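Local structure of aerobactin synthase IucC (Klebsiella pneumoniae, 6CN7) at residues A194-F204 / L247-L255; W303-L314 / V408-V419. The protein probably catalyses the ATP-dependent attachment of the second N-acetyl-N-hydroxylysine to the citryl intermediate, completing the iron-chelating siderophore aerobactin. The protein carries 5 engineered substitutions. All coordinates share one frame; numbering follows the deposited sequence.

Contact 1. Residues A194-F204 / L247-L255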
loop_
_atom_site.group_PDB
_atom_site.type_symbol
_atom_site.label_atom_id
_atom_site.label_comp_id
_atom_site.label_asym_id
_atom_site.label_seq_id
_atom_site.Cartn_x
_atom_site.Cartn_y
_atom_site.Cartn_z
ATOM N N ALA A 194 5.195 -18.876 22.022
ATOM C CA ALA A 194 5.388 -17.503 22.471
ATOM C C ALA A 194 4.535 -16.513 21.688
ATOM O O ALA A 194 4.257 -15.421 22.194
ATOM C CB ALA A 194 6.861 -17.112 22.355
ATOM N N ALA A 195 4.114 -16.867 20.472
ATOM C CA ALA A 195 3.350 -15.968 19.620
ATOM C C ALA A 195 1.873 -16.320 19.531
ATOM O O ALA A 195 1.088 -15.495 19.050
ATOM C CB ALA A 195 3.942 -15.950 18.203
ATOM N N MET A 196 1.475 -17.508 19.977
ATOM C CA MET A 196 0.088 -17.941 19.907
ATOM C C MET A 196 -0.297 -18.609 21.216
ATOM O O MET A 196 0.471 -19.403 21.765
ATOM C CB MET A 196 -0.135 -18.928 18.751
ATOM C CG MET A 196 0.209 -18.383 17.378
ATOM S SD MET A 196 -0.014 -19.618 16.083
ATOM C CE MET A 196 0.602 -18.734 14.660
ATOM N N ASP A 197 -1.486 -18.281 21.717
ATOM C CA ASP A 197 -2.043 -19.041 22.818
ATOM C C ASP A 197 -2.546 -20.382 22.291
ATOM O O ASP A 197 -2.757 -20.543 21.086
ATOM C CB ASP A 197 -3.166 -18.259 23.501
ATOM C CG ASP A 197 -4.350 -17.989 22.586
ATOM O OD1 ASP A 197 -4.446 -18.610 21.507
ATOM O OD2 ASP A 197 -5.195 -17.142 22.951
ATOM N N PRO A 198 -2.730 -21.369 23.168
ATOM C CA PRO A 198 -3.161 -22.694 22.691
ATOM C C PRO A 198 -4.384 -22.650 21.792
ATOM O O PRO A 198 -4.540 -23.520 20.925
ATOM C CB PRO A 198 -3.439 -23.455 23.993
ATOM C CG PRO A 198 -2.575 -22.793 25.008
ATOM C CD PRO A 198 -2.533 -21.343 24.628
ATOM N N GLN A 199 -5.257 -21.657 21.967
ATOM C CA GLN A 199 -6.460 -21.566 21.147
ATOM C C GLN A 199 -6.117 -21.178 19.713
ATOM O O GLN A 199 -6.632 -21.771 18.758
ATOM C CB GLN A 199 -7.427 -20.558 21.769
ATOM C CG GLN A 199 -8.878 -20.727 21.349
ATOM C CD GLN A 199 -9.845 -20.119 22.350
ATOM O OE1 GLN A 199 -9.581 -20.098 23.552
ATOM N NE2 GLN A 199 -10.972 -19.617 21.857
ATOM N N GLU A 200 -5.240 -20.184 19.542
ATOM C CA GLU A 200 -4.851 -19.751 18.202
ATOM C C GLU A 200 -3.944 -20.768 17.522
ATOM O O GLU A 200 -4.010 -20.932 16.298
ATOM C CB GLU A 200 -4.157 -18.390 18.273
ATOM C CG GLU A 200 -5.077 -17.249 18.666
ATOM C CD GLU A 200 -5.967 -16.803 17.524
ATOM O OE1 GLU A 200 -5.428 -16.450 16.453
ATOM O OE2 GLU A 200 -7.205 -16.809 17.692
ATOM N N PHE A 201 -3.090 -21.451 18.288
ATOM C CA PHE A 201 -2.227 -22.473 17.707
ATOM C C PHE A 201 -3.039 -23.607 17.094
ATOM O O PHE A 201 -2.606 -24.221 16.114
ATOM C CB PHE A 201 -1.272 -23.015 18.771
ATOM C CG PHE A 201 -0.379 -24.122 18.282
ATOM C CD1 PHE A 201 0.842 -23.838 17.694
ATOM C CD2 PHE A 201 -0.758 -25.448 18.422
ATOM C CE1 PHE A 201 1.666 -24.855 17.248
ATOM C CE2 PHE A 201 0.062 -26.469 17.976
ATOM C CZ PHE A 201 1.274 -26.172 17.389
ATOM N N ALA A 202 -4.215 -23.901 17.655
ATOM C CA ALA A 202 -5.068 -24.934 17.076
ATOM C C ALA A 202 -5.731 -24.441 15.798
ATOM O O ALA A 202 -5.779 -25.166 14.798
ATOM C CB ALA A 202 -6.121 -25.375 18.092
ATOM N N ARG A 203 -6.254 -23.213 15.814
ATOM C CA ARG A 203 -6.780 -22.618 14.592
ATOM C C ARG A 203 -5.703 -22.554 13.517
ATOM O O ARG A 203 -5.970 -22.824 12.339
ATOM C CB ARG A 203 -7.334 -21.225 14.892
ATOM C CG ARG A 203 -8.077 -20.574 13.734
ATOM C CD ARG A 203 -8.875 -19.364 14.204
ATOM N NE ARG A 203 -8.018 -18.261 14.634
ATOM C CZ ARG A 203 -7.601 -17.279 13.841
ATOM N NH1 ARG A 203 -7.954 -17.247 12.563
ATOM N NH2 ARG A 203 -6.826 -16.318 14.328
ATOM N N PHE A 204 -4.475 -22.209 13.908
ATOM C CA PHE A 204 -3.370 -22.167 12.955
ATOM C C PHE A 204 -3.094 -23.546 12.368
ATOM O O PHE A 204 -2.870 -23.682 11.159
ATOM C CB PHE A 204 -2.122 -21.611 13.643
ATOM C CG PHE A 204 -0.896 -21.607 12.778
ATOM C CD1 PHE A 204 -0.700 -20.614 11.833
ATOM C CD2 PHE A 204 0.072 -22.589 12.922
ATOM C CE1 PHE A 204 0.434 -20.605 11.042
ATOM C CE2 PHE A 204 1.207 -22.584 12.132
ATOM C CZ PHE A 204 1.387 -21.590 11.193
ATOM N N LEU A 247 -1.261 -17.993 5.004
ATOM C CA LEU A 247 -2.178 -18.603 5.957
ATOM C C LEU A 247 -3.120 -17.596 6.595
ATOM O O LEU A 247 -4.247 -17.957 6.956
ATOM C CB LEU A 247 -1.394 -19.326 7.057
ATOM C CG LEU A 247 -0.876 -20.723 6.709
ATOM C CD1 LEU A 247 0.038 -20.689 5.498
ATOM C CD2 LEU A 247 -0.157 -21.330 7.899
ATOM N N GLY A 248 -2.693 -16.354 6.741
ATOM C CA GLY A 248 -3.493 -15.321 7.361
ATOM C C GLY A 248 -2.873 -14.849 8.662
ATOM O O GLY A 248 -1.732 -15.173 9.003
ATOM N N GLU A 249 -3.656 -14.067 9.398
ATOM C CA GLU A 249 -3.211 -13.503 10.663
ATOM C C GLU A 249 -3.628 -14.414 11.810
ATOM O O GLU A 249 -4.767 -14.892 11.851
ATOM C CB GLU A 249 -3.789 -12.101 10.856
ATOM C CG GLU A 249 -3.323 -11.100 9.812
ATOM C CD GLU A 249 -3.862 -9.706 10.061
ATOM O OE1 GLU A 249 -4.757 -9.558 10.922
ATOM O OE2 GLU A 249 -3.385 -8.756 9.401
ATOM N N PHE A 250 -2.701 -14.656 12.734
ATOM C CA PHE A 250 -2.960 -15.505 13.887
ATOM C C PHE A 250 -2.186 -14.976 15.084
ATOM O O PHE A 250 -1.166 -14.297 14.940
ATOM C CB PHE A 250 -2.545 -16.963 13.647
ATOM C CG PHE A 250 -3.264 -17.635 12.516
ATOM C CD1 PHE A 250 -4.518 -18.192 12.705
ATOM C CD2 PHE A 250 -2.674 -17.736 11.269
ATOM C CE1 PHE A 250 -5.175 -18.823 11.665
ATOM C CE2 PHE A 250 -3.325 -18.365 10.226
ATOM C CZ PHE A 250 -4.577 -18.910 10.425
ATOM N N GLY A 251 -2.682 -15.304 16.269
ATOM C CA GLY A 251 -1.892 -15.218 17.477
ATOM C C GLY A 251 -2.081 -13.932 18.252
ATOM O O GLY A 251 -3.092 -13.232 18.152
ATOM N N ASP A 252 -1.057 -13.616 19.040
ATOM C CA ASP A 252 -1.107 -12.524 19.994
ATOM C C ASP A 252 -0.994 -11.174 19.292
ATOM O O ASP A 252 -0.673 -11.076 18.106
ATOM C CB ASP A 252 0.016 -12.671 21.021
ATOM C CG ASP A 252 -0.168 -13.883 21.910
ATOM O OD1 ASP A 252 -1.323 -14.332 22.069
ATOM O OD2 ASP A 252 0.840 -14.391 22.444
ATOM N N LEU A 253 -1.261 -10.121 20.061
ATOM C CA LEU A 253 -1.152 -8.751 19.587
ATOM C C LEU A 253 0.227 -8.202 19.920
ATOM O O LEU A 253 0.740 -8.408 21.024
ATOM C CB LEU A 253 -2.236 -7.882 20.228
ATOM C CG LEU A 253 -3.684 -8.224 19.876
ATOM C CD1 LEU A 253 -4.650 -7.389 20.708
ATOM C CD2 LEU A 253 -3.939 -8.007 18.392
ATOM N N TRP A 254 0.823 -7.499 18.962
ATOM C CA TRP A 254 2.187 -7.013 19.091
ATOM C C TRP A 254 2.210 -5.490 19.078
ATOM O O TRP A 254 1.329 -4.842 18.507
ATOM C CB TRP A 254 3.072 -7.562 17.967
ATOM C CG TRP A 254 3.294 -9.040 18.073
ATOM C CD1 TRP A 254 2.490 -10.026 17.583
ATOM C CD2 TRP A 254 4.387 -9.701 18.722
ATOM N NE1 TRP A 254 3.016 -11.258 17.879
ATOM C CE2 TRP A 254 4.181 -11.086 18.580
ATOM C CE3 TRP A 254 5.521 -9.254 19.407
ATOM C CZ2 TRP A 254 5.064 -12.029 19.096
ATOM C CZ3 TRP A 254 6.396 -10.191 19.920
ATOM C CH2 TRP A 254 6.164 -11.563 19.761
ATOM N N LEU A 255 3.242 -4.930 19.703
ATOM C CA LEU A 255 3.380 -3.494 19.892
ATOM C C LEU A 255 4.753 -3.074 19.393
ATOM O O LEU A 255 5.755 -3.725 19.705
ATOM C CB LEU A 255 3.202 -3.128 21.368
ATOM C CG LEU A 255 3.422 -1.680 21.793
ATOM C CD1 LEU A 255 2.310 -0.794 21.267
ATOM C CD2 LEU A 255 3.510 -1.602 23.306
#
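Phe250 and Glu200 carry this contact, where helix 198-204 lies against a strand of the antiparallel sheet in the IucA/IucC family region, helix and strand 247-250 running antiparallel with their axes 9.4 Å apart. In that strand Leu247 and Gly248 form a classic beta bulge opposite Trp170, and the chain turns a corner at Gly251. Glu200 CB rests on the N and CA of Gly251. CG lies over the same two atoms, and because the chain bends at chi2 (-77°) the carboxylate turns back toward the strand, CD lying 3.8 Å from Gly251 N. There OE1 accepts Gly251 N at 3.0 Å, nearly straight at 174°, on its anti side and tilted out of the carboxylate plane. The syn lone pair of OE1 goes to Arg203 NH2 in a salt bridge, so two donors grip one oxygen, and OE2 receives a weak bond from Arg203 NE.

That bridge holds the Arg203 guanidinium with one face on Phe250, NH1 lying 3.3 Å from CE1, although the two planes are 42° apart. Phe204 meets the Phe250 ring in a T-shaped stack, its edge toward the Phe250 face, centroids 5.4 Å apart. Its own CA sits over that ring too, while Phe204 CE1 touches Leu247 CD2. The CE of Met196 fills in between, 3.8 Å from Phe250 CB and over a face of Phe204.

Gly251 packs its CA against Met196 CG. Asp197 caps the helix by accepting Glu200 N at OD1. Beyond the corner, Asp252 salt-bridges Arg268, and its backbone N donates to Ala195 O at 2.9 Å.

Contact 2. Residues W303-L314 / V408-V419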
loop_
_atom_site.group_PDB
_atom_site.type_symbol
_atom_site.label_atom_id
_atom_site.label_comp_id
_atom_site.label_asym_id
_atom_site.label_seq_id
_atom_site.Cartn_x
_atom_site.Cartn_y
_atom_site.Cartn_z
ATOM N N TRP A 303 29.434 -14.469 21.745
ATOM C CA TRP A 303 30.801 -14.090 22.080
ATOM C C TRP A 303 30.822 -12.945 23.087
ATOM O O TRP A 303 31.565 -12.993 24.074
ATOM C CB TRP A 303 31.569 -13.707 20.815
ATOM C CG TRP A 303 33.018 -13.429 21.068
ATOM C CD1 TRP A 303 34.010 -14.348 21.230
ATOM C CD2 TRP A 303 33.638 -12.143 21.190
ATOM N NE1 TRP A 303 35.210 -13.716 21.448
ATOM C CE2 TRP A 303 35.008 -12.361 21.426
ATOM C CE3 TRP A 303 33.167 -10.828 21.122
ATOM C CZ2 TRP A 303 35.913 -11.316 21.595
ATOM C CZ3 TRP A 303 34.067 -9.790 21.289
ATOM C CH2 TRP A 303 35.424 -10.040 21.523
ATOM N N LEU A 304 30.008 -11.912 22.859
ATOM C CA LEU A 304 29.972 -10.786 23.785
ATOM C C LEU A 304 29.435 -11.208 25.147
ATOM O O LEU A 304 29.886 -10.700 26.181
ATOM C CB LEU A 304 29.124 -9.655 23.205
ATOM C CG LEU A 304 29.742 -8.890 22.034
ATOM C CD1 LEU A 304 28.718 -7.941 21.438
ATOM C CD2 LEU A 304 30.989 -8.127 22.470
ATOM N N GLN A 305 28.472 -12.129 25.170
ATOM C CA GLN A 305 27.980 -12.643 26.443
ATOM C C GLN A 305 29.102 -13.299 27.236
ATOM O O GLN A 305 29.203 -13.113 28.455
ATOM C CB GLN A 305 26.834 -13.627 26.202
ATOM C CG GLN A 305 25.546 -12.953 25.749
ATOM C CD GLN A 305 24.478 -13.941 25.320
ATOM O OE1 GLN A 305 24.779 -15.016 24.803
ATOM N NE2 GLN A 305 23.218 -13.578 25.533
ATOM N N GLN A 306 29.960 -14.065 26.562
ATOM C CA GLN A 306 31.096 -14.681 27.243
ATOM C C GLN A 306 32.090 -13.638 27.737
ATOM O O GLN A 306 32.704 -13.819 28.795
ATOM C CB GLN A 306 31.789 -15.674 26.309
ATOM N N VAL A 307 32.266 -12.544 26.992
ATOM C CA VAL A 307 33.205 -11.503 27.403
ATOM C C VAL A 307 32.699 -10.796 28.653
ATOM O O VAL A 307 33.443 -10.603 29.622
ATOM C CB VAL A 307 33.440 -10.508 26.251
ATOM C CG1 VAL A 307 34.313 -9.344 26.705
ATOM C CG2 VAL A 307 34.082 -11.213 25.063
ATOM N N PHE A 308 31.424 -10.401 28.650
ATOM C CA PHE A 308 30.859 -9.695 29.794
ATOM C C PHE A 308 30.799 -10.581 31.032
ATOM O O PHE A 308 30.859 -10.072 32.156
ATOM C CB PHE A 308 29.465 -9.170 29.447
ATOM C CG PHE A 308 29.480 -7.921 28.610
ATOM C CD1 PHE A 308 30.418 -7.758 27.603
ATOM C CD2 PHE A 308 28.560 -6.914 28.829
ATOM C CE1 PHE A 308 30.438 -6.612 26.835
ATOM C CE2 PHE A 308 28.576 -5.765 28.061
ATOM C CZ PHE A 308 29.516 -5.616 27.063
ATOM N N ALA A 309 30.680 -11.897 30.849
ATOM C CA ALA A 309 30.666 -12.806 31.991
ATOM C C ALA A 309 32.061 -12.997 32.572
ATOM O O ALA A 309 32.220 -13.101 33.794
ATOM C CB ALA A 309 30.074 -14.155 31.578
ATOM N N THR A 310 33.081 -13.041 31.714
ATOM C CA THR A 310 34.446 -13.294 32.164
ATOM C C THR A 310 35.103 -12.024 32.690
ATOM O O THR A 310 35.642 -12.009 33.804
ATOM C CB THR A 310 35.268 -13.882 31.014
ATOM O OG1 THR A 310 34.721 -15.151 30.633
ATOM C CG2 THR A 310 36.731 -14.062 31.413
ATOM N N ASP A 311 35.071 -10.955 31.901
ATOM C CA ASP A 311 35.767 -9.728 32.260
ATOM C C ASP A 311 35.236 -9.170 33.576
ATOM O O ASP A 311 34.035 -8.926 33.722
ATOM C CB ASP A 311 35.601 -8.703 31.144
ATOM C CG ASP A 311 36.426 -7.460 31.375
ATOM O OD1 ASP A 311 35.936 -6.543 32.064
ATOM O OD2 ASP A 311 37.569 -7.401 30.877
ATOM N N ALA A 312 36.142 -8.953 34.532
ATOM C CA ALA A 312 35.729 -8.498 35.857
ATOM C C ALA A 312 35.164 -7.084 35.813
ATOM O O ALA A 312 34.169 -6.788 36.483
ATOM C CB ALA A 312 36.905 -8.573 36.829
ATOM N N THR A 313 35.788 -6.195 35.038
ATOM C CA THR A 313 35.288 -4.828 34.932
ATOM C C THR A 313 33.864 -4.806 34.391
ATOM O O THR A 313 33.021 -4.035 34.866
ATOM C CB THR A 313 36.214 -4.000 34.041
ATOM O OG1 THR A 313 37.531 -3.991 34.601
ATOM C CG2 THR A 313 35.716 -2.565 33.914
ATOM N N LEU A 314 33.576 -5.642 33.391
ATOM C CA LEU A 314 32.230 -5.709 32.837
ATOM C C LEU A 314 31.285 -6.486 33.743
ATOM O O LEU A 314 30.096 -6.161 33.818
ATOM C CB LEU A 314 32.273 -6.341 31.444
ATOM C CG LEU A 314 33.158 -5.586 30.449
ATOM C CD1 LEU A 314 33.395 -6.401 29.194
ATOM C CD2 LEU A 314 32.541 -4.238 30.097
ATOM N N VAL A 408 31.383 3.396 31.348
ATOM C CA VAL A 408 32.528 2.550 31.683
ATOM C C VAL A 408 32.500 1.239 30.904
ATOM O O VAL A 408 33.507 0.909 30.256
ATOM C CB VAL A 408 32.602 2.334 33.198
ATOM C CG1 VAL A 408 33.737 1.375 33.553
ATOM C CG2 VAL A 408 32.789 3.667 33.915
ATOM N N PRO A 409 31.415 0.456 30.917
ATOM C CA PRO A 409 31.433 -0.804 30.149
ATOM C C PRO A 409 31.733 -0.599 28.675
ATOM O O PRO A 409 32.516 -1.358 28.090
ATOM C CB PRO A 409 30.022 -1.374 30.364
ATOM C CG PRO A 409 29.475 -0.653 31.533
ATOM C CD PRO A 409 30.117 0.686 31.570
ATOM N N LEU A 410 31.131 0.416 28.056
ATOM C CA LEU A 410 31.329 0.634 26.627
ATOM C C LEU A 410 32.758 1.066 26.326
ATOM O O LEU A 410 33.357 0.606 25.346
ATOM C CB LEU A 410 30.335 1.677 26.117
ATOM C CG LEU A 410 28.859 1.274 26.188
ATOM C CD1 LEU A 410 27.972 2.450 25.827
ATOM C CD2 LEU A 410 28.573 0.091 25.275
ATOM N N TYR A 411 33.325 1.945 27.152
ATOM C CA TYR A 411 34.693 2.392 26.919
ATOM C C TYR A 411 35.690 1.280 27.212
ATOM O O TYR A 411 36.694 1.136 26.504
ATOM C CB TYR A 411 34.988 3.622 27.774
ATOM C CG TYR A 411 36.301 4.297 27.457
ATOM C CD1 TYR A 411 36.573 4.761 26.177
ATOM C CD2 TYR A 411 37.260 4.489 28.440
ATOM C CE1 TYR A 411 37.770 5.384 25.881
ATOM C CE2 TYR A 411 38.460 5.112 28.155
ATOM C CZ TYR A 411 38.707 5.559 26.874
ATOM O OH TYR A 411 39.902 6.179 26.586
ATOM N N HIS A 412 35.427 0.481 28.249
ATOM C CA HIS A 412 36.299 -0.646 28.565
ATOM C C HIS A 412 36.263 -1.690 27.456
ATOM O O HIS A 412 37.308 -2.195 27.029
ATOM C CB HIS A 412 35.887 -1.262 29.903
ATOM C CG HIS A 412 36.665 -2.486 30.274
ATOM N ND1 HIS A 412 38.003 -2.449 30.601
ATOM C CD2 HIS A 412 36.289 -3.783 30.377
ATOM C CE1 HIS A 412 38.419 -3.668 30.886
ATOM N NE2 HIS A 412 37.400 -4.496 30.757
ATOM N N LEU A 413 35.063 -2.033 26.981
ATOM C CA LEU A 413 34.949 -2.956 25.858
ATOM C C LEU A 413 35.804 -2.496 24.683
ATOM O O LEU A 413 36.481 -3.306 24.038
ATOM C CB LEU A 413 33.482 -3.083 25.439
ATOM C CG LEU A 413 33.165 -4.059 24.300
ATOM C CD1 LEU A 413 33.552 -5.481 24.673
ATOM C CD2 LEU A 413 31.690 -3.988 23.939
ATOM N N LEU A 414 35.802 -1.189 24.404
ATOM C CA LEU A 414 36.560 -0.665 23.271
ATOM C C LEU A 414 38.063 -0.759 23.511
ATOM O O LEU A 414 38.804 -1.284 22.671
ATOM C CB LEU A 414 36.152 0.784 23.000
ATOM C CG LEU A 414 37.012 1.556 21.991
ATOM C CD1 LEU A 414 36.985 0.880 20.630
ATOM C CD2 LEU A 414 36.550 3.000 21.883
ATOM N N CYS A 415 38.534 -0.250 24.651
ATOM C CA CYS A 415 39.974 -0.128 24.862
ATOM C C CYS A 415 40.642 -1.478 25.076
ATOM O O CYS A 415 41.814 -1.647 24.718
ATOM C CB CYS A 415 40.250 0.790 26.048
ATOM S SG CYS A 415 39.637 2.464 25.810
ATOM N N ARG A 416 39.931 -2.445 25.656
ATOM C CA ARG A 416 40.515 -3.752 25.937
ATOM C C ARG A 416 40.349 -4.724 24.777
ATOM O O ARG A 416 41.284 -5.462 24.453
ATOM C CB ARG A 416 39.886 -4.342 27.201
ATOM C CG ARG A 416 40.281 -5.796 27.506
ATOM C CD ARG A 416 41.151 -5.881 28.737
ATOM N NE ARG A 416 41.440 -7.262 29.128
ATOM C CZ ARG A 416 40.920 -7.882 30.183
ATOM N NH1 ARG A 416 40.073 -7.259 30.994
ATOM N NH2 ARG A 416 41.260 -9.139 30.440
ATOM N N TYR A 417 39.178 -4.736 24.142
ATOM C CA TYR A 417 38.865 -5.718 23.115
ATOM C C TYR A 417 38.768 -5.116 21.719
ATOM O O TYR A 417 38.495 -5.848 20.764
ATOM C CB TYR A 417 37.554 -6.429 23.464
ATOM C CG TYR A 417 37.578 -7.102 24.817
ATOM C CD1 TYR A 417 38.254 -8.299 25.004
ATOM C CD2 TYR A 417 36.926 -6.541 25.906
ATOM C CE1 TYR A 417 38.286 -8.919 26.237
ATOM C CE2 TYR A 417 36.946 -7.155 27.143
ATOM C CZ TYR A 417 37.629 -8.343 27.301
ATOM O OH TYR A 417 37.657 -8.958 28.530
ATOM N N GLY A 418 38.980 -3.811 21.572
ATOM C CA GLY A 418 38.909 -3.193 20.259
ATOM C C GLY A 418 37.552 -3.314 19.601
ATOM O O GLY A 418 37.471 -3.375 18.370
ATOM N N VAL A 419 36.482 -3.350 20.390
ATOM C CA VAL A 419 35.125 -3.549 19.893
ATOM C C VAL A 419 34.319 -2.292 20.182
ATOM O O VAL A 419 34.342 -1.782 21.308
ATOM C CB VAL A 419 34.461 -4.779 20.541
ATOM C CG1 VAL A 419 33.014 -4.919 20.080
ATOM C CG2 VAL A 419 35.248 -6.042 20.222
#
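Leu413 and Phe308 meet in the apolar centre of a near-perpendicular helix packing that joins the IucA/IucC family region to the FhuF-like one, with a His-carboxylate hydrogen bond at its polar edge. Helices 303-310 and 408-417 run at 104° to each other, their axes 12.3 Å apart. Leu413 CD1 comes to the edge of the Phe308 ring, 4.0 Å from CE1, the two side chains crossing at about a right angle, and Leu304 CD2 approaches the same methyl. Next to them Val419, just past the end of helix 408-417, touches the edge of the Trp303 indole through CG2.

Moving outward, Val307 bridges the apolar and polar parts. Its CG1 sits over one face of the Tyr417 ring in a CH-pi contact, 3.7 Å from the centroid, while CG2 lies over the centre of Trp303. The opposite face of Tyr417 is covered by Arg416 CG. Leu314 pushes CD2 against Pro409 and brings CG to the edge of the His412 ring. Over one face of that ring stands Thr313 CB; Arg416 CB occupies the other. The Thr313 hydroxyl turns to His523.

At the polar edge Asp311, the N-cap of the helix starting at 312, gathers three side chains of helix 408-417. Its CG is anti to the backbone N (chi1 -173°), which carries the carboxylate across the gap. OD2 accepts His412 NE2 at 2.9 Å, nearly straight at 170°, and Tyr417 OH from the same face of its plane. Arg416 NH1 adds a salt bridge to that oxygen, which would probably favour the ionised acid. His412 ND1 is hydrogen-bonded to Tyr519 OH, so that bonds at both ring nitrogens set the ring's rotation, and Asp311 OD1 offers its anti lone pair to Leu314 N at 2.9 Å.

Following the chain from the N terminus, contact 1 closes first: after helix 198-210 the chain makes strand 217-222 and two helices, then returns through strands 244-250 and 252-256, a loop of 42 residues between the segments. Only later, after strands 262-265 and 272-275, does helix 291-310 open contact 2, which closes 93 residues further on at helix 395-417. The loops are therefore in series, neither nested nor crossing. Contact 1 stays within the IucA/IucC family region, tying a helix to its sheet; contact 2 joins that region to the FhuF-like one. Their centres lie 39 Å apart, the nearest atoms about 17 Å, without touching.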